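Local coordinates for protein putative lipase/esterase (Lactobacillus plantarum WCFS1, PDB 3BXP) that probably hydrolyses carboxylic esters as an alpha/beta-hydrolase fold lipase or esterase, its natural substrate being unknown, at residues 47-52 and 70-75; 112-117 and 150-155. All coordinates share one frame; numbering follows the deposited sequence.

Contact 1: residues 47-52 and 70-75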
ATOM      1  N   THR B  47      23.133  -2.855 -14.130  1.00 20.18           N
ATOM      2  CA  THR B  47      23.944  -2.776 -15.353  1.00 19.03           C
ATOM      3  C   THR B  47      24.151  -1.371 -15.895  1.00 19.94           C
ATOM      4  O   THR B  47      25.050  -1.141 -16.713  1.00 20.83           O
ATOM      5  CB  THR B  47      23.336  -3.657 -16.489  1.00 22.39           C
ATOM      6  OG1 THR B  47      22.017  -3.207 -16.822  1.00 23.12           O
ATOM      7  CG2 THR B  47      23.280  -5.125 -16.020  1.00 26.30           C
ATOM      8  N   TYR B  48      23.303  -0.459 -15.463  1.00 19.68           N
ATOM      9  CA  TYR B  48      23.391   0.982 -15.804  1.00 19.76           C
ATOM     10  C   TYR B  48      22.819   1.800 -14.677  1.00 21.88           C
ATOM     11  O   TYR B  48      22.244   1.255 -13.727  1.00 20.40           O
ATOM     12  CB  TYR B  48      22.675   1.305 -17.138  1.00 22.02           C
ATOM     13  CG  TYR B  48      21.144   1.250 -17.132  1.00 18.91           C
ATOM     14  CD1 TYR B  48      20.484   0.059 -17.333  1.00 21.98           C
ATOM     15  CD2 TYR B  48      20.373   2.434 -16.989  1.00 21.98           C
ATOM     16  CE1 TYR B  48      19.126  -0.006 -17.351  1.00 21.33           C
ATOM     17  CE2 TYR B  48      19.007   2.367 -16.997  1.00 21.34           C
ATOM     18  CZ  TYR B  48      18.386   1.153 -17.177  1.00 25.11           C
ATOM     19  OH  TYR B  48      17.016   1.037 -17.213  1.00 24.27           O
ATOM     20  N   HIS B  49      22.891   3.126 -14.810  1.00 21.93           N
ATOM     21  CA  HIS B  49      22.314   4.008 -13.822  1.00 21.33           C
ATOM     22  C   HIS B  49      21.211   4.767 -14.488  1.00 23.15           C
ATOM     23  O   HIS B  49      21.464   5.611 -15.353  1.00 22.39           O
ATOM     24  CB  HIS B  49      23.313   5.000 -13.212  1.00 24.59           C
ATOM     25  CG  HIS B  49      24.449   4.355 -12.479  1.00 21.93           C
ATOM     26  ND1 HIS B  49      25.747   4.404 -12.945  1.00 22.45           N
ATOM     27  CD2 HIS B  49      24.484   3.668 -11.306  1.00 24.42           C
ATOM     28  CE1 HIS B  49      26.530   3.749 -12.093  1.00 23.13           C
ATOM     29  NE2 HIS B  49      25.798   3.334 -11.075  1.00 22.84           N
ATOM     30  N   SER B  50      19.979   4.477 -14.064  1.00 21.94           N
ATOM     31  CA  SER B  50      18.816   5.070 -14.655  1.00 20.28           C
ATOM     32  C   SER B  50      18.770   6.557 -14.339  1.00 19.33           C
ATOM     33  O   SER B  50      19.003   6.955 -13.227  1.00 22.54           O
ATOM     34  CB  SER B  50      17.517   4.390 -14.153  1.00 22.26           C
ATOM     35  OG  SER B  50      16.377   4.947 -14.753  1.00 22.59           O
ATOM     36  N   GLY B  51      18.390   7.341 -15.314  1.00 19.62           N
ATOM     37  CA  GLY B  51      18.113   8.777 -15.089  1.00 21.48           C
ATOM     38  C   GLY B  51      16.705   9.223 -15.429  1.00 22.20           C
ATOM     39  O   GLY B  51      16.254  10.266 -14.990  1.00 22.08           O
ATOM     40  N   ARG B  52      16.000   8.453 -16.250  1.00 22.61           N
ATOM     41  CA  ARG B  52      14.752   8.905 -16.820  1.00 23.12           C
ATOM     42  C   ARG B  52      13.675   9.281 -15.789  1.00 22.50           C
ATOM     43  O   ARG B  52      13.018  10.308 -15.897  1.00 24.05           O
ATOM     44  CB  ARG B  52      14.212   7.851 -17.790  1.00 25.65           C
ATOM     45  CG  ARG B  52      13.010   8.342 -18.523  1.00 26.44           C
ATOM     46  CD  ARG B  52      12.453   7.265 -19.389  1.00 36.54           C
ATOM     47  NE  ARG B  52      11.471   7.847 -20.291  1.00 42.47           N
ATOM     48  N   VAL B  70      22.637  12.459  -6.109  1.00 20.90           N
ATOM     49  CA  VAL B  70      22.479  11.193  -6.836  1.00 23.27           C
ATOM     50  C   VAL B  70      23.759  10.422  -6.738  1.00 21.80           C
ATOM     51  O   VAL B  70      24.822  10.982  -6.984  1.00 20.93           O
ATOM     52  CB  VAL B  70      22.076  11.447  -8.318  1.00 24.98           C
ATOM     53  CG1 VAL B  70      21.984  10.089  -9.063  1.00 20.86           C
ATOM     54  CG2 VAL B  70      20.717  12.242  -8.389  1.00 26.64           C
ATOM     55  N   LEU B  71      23.635   9.165  -6.290  1.00 18.87           N
ATOM     56  CA  LEU B  71      24.730   8.238  -5.992  1.00 18.42           C
ATOM     57  C   LEU B  71      24.749   7.141  -7.044  1.00 23.21           C
ATOM     58  O   LEU B  71      23.861   6.319  -7.092  1.00 21.46           O
ATOM     59  CB  LEU B  71      24.574   7.628  -4.610  1.00 20.58           C
ATOM     60  CG  LEU B  71      25.507   6.392  -4.413  1.00 18.43           C
ATOM     61  CD1 LEU B  71      26.993   6.657  -4.636  1.00 24.36           C
ATOM     62  CD2 LEU B  71      25.175   5.828  -3.008  1.00 22.52           C
ATOM     63  N   ASN B  72      25.737   7.188  -7.931  1.00 20.59           N
ATOM     64  CA  ASN B  72      25.916   6.175  -8.937  1.00 20.44           C
ATOM     65  C   ASN B  72      26.731   5.008  -8.392  1.00 20.08           C
ATOM     66  O   ASN B  72      27.891   4.953  -8.575  1.00 22.10           O
ATOM     67  CB  ASN B  72      26.585   6.807 -10.157  1.00 22.68           C
ATOM     68  CG  ASN B  72      25.591   7.471 -11.145  1.00 30.05           C
ATOM     69  OD1 ASN B  72      24.379   7.556 -10.931  1.00 23.79           O
ATOM     70  ND2 ASN B  72      26.129   7.890 -12.278  1.00 41.20           N
ATOM     71  N   TYR B  73      26.062   4.120  -7.693  1.00 19.56           N
ATOM     72  CA  TYR B  73      26.683   3.029  -6.912  1.00 20.01           C
ATOM     73  C   TYR B  73      27.278   1.977  -7.866  1.00 22.32           C
ATOM     74  O   TYR B  73      26.950   1.889  -9.057  1.00 21.11           O
ATOM     75  CB  TYR B  73      25.650   2.439  -5.919  1.00 19.96           C
ATOM     76  CG  TYR B  73      24.433   1.995  -6.675  1.00 19.13           C
ATOM     77  CD1 TYR B  73      24.446   0.793  -7.357  1.00 18.90           C
ATOM     78  CD2 TYR B  73      23.285   2.800  -6.771  1.00 20.28           C
ATOM     79  CE1 TYR B  73      23.356   0.366  -8.132  1.00 20.72           C
ATOM     80  CE2 TYR B  73      22.190   2.397  -7.563  1.00 20.10           C
ATOM     81  CZ  TYR B  73      22.234   1.194  -8.243  1.00 21.23           C
ATOM     82  OH  TYR B  73      21.165   0.822  -9.049  1.00 22.13           O
ATOM     83  N   GLN B  74      28.137   1.141  -7.305  1.00 19.96           N
ATOM     84  CA  GLN B  74      28.798   0.083  -8.058  1.00 20.66           C
ATOM     85  C   GLN B  74      27.849  -0.751  -8.900  1.00 20.51           C
ATOM     86  O   GLN B  74      26.854  -1.309  -8.403  1.00 20.57           O
ATOM     87  CB  GLN B  74      29.486  -0.836  -7.054  1.00 20.71           C
ATOM     88  CG  GLN B  74      30.388  -1.828  -7.626  1.00 18.91           C
ATOM     89  CD  GLN B  74      31.531  -1.195  -8.351  1.00 24.36           C
ATOM     90  OE1 GLN B  74      32.284  -0.426  -7.771  1.00 26.42           O
ATOM     91  NE2 GLN B  74      31.678  -1.509  -9.632  1.00 27.23           N
ATOM     92  N   LEU B  75      28.255  -0.988 -10.142  1.00 20.10           N
ATOM     93  CA  LEU B  75      27.499  -1.852 -11.053  1.00 19.34           C
ATOM     94  C   LEU B  75      28.333  -3.099 -11.347  1.00 21.09           C
ATOM     95  O   LEU B  75      29.504  -3.218 -10.915  1.00 20.15           O
ATOM     96  CB  LEU B  75      27.261  -1.140 -12.383  1.00 17.93           C
ATOM     97  CG  LEU B  75      26.510   0.173 -12.300  1.00 16.99           C
ATOM     98  CD1 LEU B  75      26.475   0.845 -13.671  1.00 19.25           C
ATOM     99  CD2 LEU B  75      25.122  -0.121 -11.686  1.00 17.21           C
TER
HETATM  100  O   HOH W   1      21.439  -0.367 -11.534  1.00 18.48           O

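Contact 2: residues 112-117 and 150-155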
ATOM      1  N   ILE B 112      17.507  11.437   4.089  1.00 19.47           N
ATOM      2  CA  ILE B 112      16.544  10.476   3.591  1.00 19.13           C
ATOM      3  C   ILE B 112      17.181   9.729   2.390  1.00 18.42           C
ATOM      4  O   ILE B 112      17.808  10.352   1.511  1.00 20.83           O
ATOM      5  CB  ILE B 112      15.297  11.220   3.075  1.00 20.66           C
ATOM      6  CG1 ILE B 112      14.706  12.147   4.157  1.00 23.72           C
ATOM      7  CG2 ILE B 112      14.214  10.202   2.643  1.00 22.93           C
ATOM      8  CD1 ILE B 112      14.075  13.364   3.569  1.00 27.54           C
ATOM      9  N   LEU B 113      17.172   8.406   2.398  1.00 18.27           N
ATOM     10  CA  LEU B 113      17.674   7.638   1.253  1.00 20.51           C
ATOM     11  C   LEU B 113      16.503   7.201   0.392  1.00 21.86           C
ATOM     12  O   LEU B 113      15.499   6.775   0.903  1.00 22.03           O
ATOM     13  CB  LEU B 113      18.359   6.355   1.730  1.00 19.63           C
ATOM     14  CG  LEU B 113      19.325   6.504   2.891  1.00 19.26           C
ATOM     15  CD1 LEU B 113      19.983   5.126   3.240  1.00 18.40           C
ATOM     16  CD2 LEU B 113      20.332   7.606   2.564  1.00 20.82           C
ATOM     17  N   ALA B 114      16.631   7.369  -0.909  1.00 20.43           N
ATOM     18  CA  ALA B 114      15.560   6.955  -1.834  1.00 20.22           C
ATOM     19  C   ALA B 114      16.189   6.055  -2.886  1.00 22.91           C
ATOM     20  O   ALA B 114      17.211   6.423  -3.490  1.00 23.11           O
ATOM     21  CB  ALA B 114      14.913   8.149  -2.479  1.00 22.33           C
ATOM     22  N   GLY B 115      15.599   4.878  -3.096  1.00 20.64           N
ATOM     23  CA  GLY B 115      16.126   3.921  -4.065  1.00 19.15           C
ATOM     24  C   GLY B 115      15.002   3.466  -4.987  1.00 19.83           C
ATOM     25  O   GLY B 115      13.861   3.305  -4.561  1.00 19.97           O
ATOM     26  N   PHE B 116      15.326   3.319  -6.262  1.00 20.31           N
ATOM     27  CA  PHE B 116      14.363   2.883  -7.293  1.00 18.75           C
ATOM     28  C   PHE B 116      14.900   1.594  -7.925  1.00 21.40           C
ATOM     29  O   PHE B 116      16.078   1.520  -8.190  1.00 20.51           O
ATOM     30  CB  PHE B 116      14.161   4.074  -8.262  1.00 20.96           C
ATOM     31  CG  PHE B 116      13.629   5.293  -7.541  1.00 22.14           C
ATOM     32  CD1 PHE B 116      12.253   5.426  -7.271  1.00 23.13           C
ATOM     33  CD2 PHE B 116      14.474   6.231  -6.999  1.00 22.12           C
ATOM     34  CE1 PHE B 116      11.794   6.480  -6.549  1.00 25.56           C
ATOM     35  CE2 PHE B 116      13.992   7.278  -6.228  1.00 23.36           C
ATOM     36  CZ  PHE B 116      12.636   7.396  -6.033  1.00 25.70           C
ATOM     37  N   SER B 117      14.035   0.592  -8.210  1.00 23.88           N
ATOM     38  CA  SER B 117      14.509  -0.682  -8.862  1.00 25.83           C
ATOM     39  C   SER B 117      15.747  -1.228  -8.164  1.00 25.47           C
ATOM     40  O   SER B 117      15.746  -1.465  -6.933  1.00 23.55           O
ATOM     41  CB  SER B 117      14.799  -0.414 -10.370  1.00 28.25           C
ATOM     42  OG  SER B 117      15.374  -1.524 -11.023  1.00 37.87           O
ATOM     43  N   ALA B 150      15.398   7.912   7.470  1.00 19.12           N
ATOM     44  CA  ALA B 150      14.268   7.238   6.754  1.00 19.24           C
ATOM     45  C   ALA B 150      14.660   6.882   5.345  1.00 20.85           C
ATOM     46  O   ALA B 150      15.659   7.365   4.816  1.00 20.44           O
ATOM     47  CB  ALA B 150      13.017   8.124   6.702  1.00 21.89           C
ATOM     48  N   ILE B 151      13.815   6.079   4.717  1.00 19.82           N
ATOM     49  CA  ILE B 151      14.053   5.659   3.333  1.00 17.50           C
ATOM     50  C   ILE B 151      12.745   5.763   2.565  1.00 19.34           C
ATOM     51  O   ILE B 151      11.653   5.740   3.146  1.00 20.49           O
ATOM     52  CB  ILE B 151      14.685   4.176   3.198  1.00 18.19           C
ATOM     53  CG1 ILE B 151      13.673   3.049   3.478  1.00 18.89           C
ATOM     54  CG2 ILE B 151      15.944   4.060   4.071  1.00 22.75           C
ATOM     55  CD1 ILE B 151      14.201   1.621   3.196  1.00 20.36           C
ATOM     56  N   ILE B 152      12.908   5.907   1.268  1.00 19.04           N
ATOM     57  CA  ILE B 152      11.807   5.874   0.292  1.00 19.54           C
ATOM     58  C   ILE B 152      12.218   4.838  -0.731  1.00 19.10           C
ATOM     59  O   ILE B 152      13.374   4.836  -1.168  1.00 21.05           O
ATOM     60  CB  ILE B 152      11.616   7.260  -0.421  1.00 19.78           C
ATOM     61  CG1 ILE B 152      11.019   8.302   0.541  1.00 18.42           C
ATOM     62  CG2 ILE B 152      10.710   7.102  -1.645  1.00 22.28           C
ATOM     63  CD1 ILE B 152      11.038   9.727   0.001  1.00 22.76           C
ATOM     64  N   LEU B 153      11.288   3.934  -1.047  1.00 18.64           N
ATOM     65  CA  LEU B 153      11.528   2.900  -2.049  1.00 19.06           C
ATOM     66  C   LEU B 153      10.471   2.920  -3.111  1.00 17.75           C
ATOM     67  O   LEU B 153       9.281   2.827  -2.813  1.00 19.38           O
ATOM     68  CB  LEU B 153      11.578   1.486  -1.422  1.00 18.98           C
ATOM     69  CG  LEU B 153      12.631   1.231  -0.330  1.00 19.97           C
ATOM     70  CD1 LEU B 153      12.411  -0.158   0.278  1.00 17.30           C
ATOM     71  CD2 LEU B 153      14.026   1.321  -0.988  1.00 22.42           C
ATOM     72  N   GLY B 154      10.898   3.078  -4.364  1.00 19.03           N
ATOM     73  CA  GLY B 154       9.970   2.952  -5.516  1.00 18.51           C
ATOM     74  C   GLY B 154      10.313   1.741  -6.352  1.00 19.46           C
ATOM     75  O   GLY B 154      11.482   1.546  -6.745  1.00 19.59           O
ATOM     76  N   TYR B 155       9.303   0.926  -6.603  1.00 19.75           N
ATOM     77  CA  TYR B 155       9.476  -0.329  -7.304  1.00 20.12           C
ATOM     78  C   TYR B 155      10.843  -0.979  -6.972  1.00 20.74           C
ATOM     79  O   TYR B 155      11.582  -1.335  -7.884  1.00 21.83           O
ATOM     80  CB  TYR B 155       9.313  -0.136  -8.827  1.00 20.69           C
ATOM     81  CG  TYR B 155       9.940   1.101  -9.427  1.00 19.13           C
ATOM     82  CD1 TYR B 155       9.356   2.324  -9.282  1.00 19.50           C
ATOM     83  CD2 TYR B 155      11.095   1.030 -10.166  1.00 18.21           C
ATOM     84  CE1 TYR B 155       9.901   3.465  -9.869  1.00 20.50           C
ATOM     85  CE2 TYR B 155      11.673   2.159 -10.747  1.00 18.90           C
ATOM     86  CZ  TYR B 155      11.084   3.359 -10.587  1.00 19.86           C
ATOM     87  OH  TYR B 155      11.615   4.474 -11.174  1.00 21.85           O
TER

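Contact 1: residues 47-52 and 70-75
H49 reaches from its loop into the bend that follows strand 67-72, where its imidazole is gripped on both faces and at one edge. NE2 of H49 donates to the carbonyl O of Y73 at 2.7 Å, an almost straight bond (170° at the hydrogen) that lies in the ring plane and meets a lone pair of the oxygen. Over the centre of one face sits CB of N72, 3.6 Å from the ring centroid, and the side-chain amide beyond it lies stacked on the imidazole, the two planes only 4° apart. The opposite face takes methyl CD1 of L75, offset toward the rim and 3.3 Å from CE1 of H49. With CG anti to its carbonyl carbon (chi1 -61°), H49 slots its ring between these two side chains, and its edge points at the face of the Y73 ring in a T-shaped pair with centroids 5.5 Å apart. One water donates to both O of Y48 and OH of Y73, bridging the segments a second time; the same hydroxyl is hydrogen-bonded to P42 O. Replacing H49 by alanine takes away the ring, which is likely to leave the Y73 carbonyl without this donor and N72 and L75 with a gap between them. The short contact to a carbonyl implies that NE2 carries a proton.

Contact 2: residues 112-117 and 150-155
L113 bonds through its backbone N to O of A150 and through its own O to N of I152, the residues flanking its neighbour I151, as parallel strands do; the axes of 112-116 and 150-154 approach to 4.5 Å. N of I152 donates to O of L113 at 2.8 Å, and N of G115 returns to O of I152 at 2.9 Å; further bonds join G154 N to G115 O and S117 N to G154 O. Side chains meet in register on both faces of the sheet. CB of A114 lies 4.0 Å from CB of I152, while on the other face CB of L113 meets CG2 of I151, next to V123 of helix 118-129. G154 is tightly enclosed: CD1 of F116 comes within 3.8 Å of its CA, and a beta carbon there would collide with the ring. Packing changes character past the strand ends, where S117 and Y155 are partly exposed. Y155, its CG between backbone N and carbonyl carbon (chi1 41°), carries its ring past the strand end, alongside F116 and S117, CZ lying 3.9 Å from CB of F116 and CD2 4.0 Å from CB of S117. The F116 and Y155 rings lie obliquely to each other. S117 has a strained backbone (phi 48°, psi -124°) between strand 110-116 and helix 118-129, consistent with the GxSxG nucleophile elbow of alpha/beta-hydrolases.

How the contacts relate
After the two antiparallel strands 2-9 and 16-23, the chain runs through strand 35-41 into the loop holding 47-52. Helix 54-63 and strand 67-72 follow, and contact 1 closes this excursion by joining the loop to the chain leaving strand 67-72. Contact 2 opens later, on strand 110-116, and closes after helices 118-129 and 133-138 have returned the chain to strand 150-154, a parallel beta-alpha-beta crossover. The contacts are thus in series, neither nested nor crossed. Strand 35-41 separates 67-72 from 110-116 within one sheet, and the contact centres lie about 14 Å apart. Y73 reaches the putative nucleophile elbow, although the contacts themselves do not touch, their nearest atoms being about 5 Å apart.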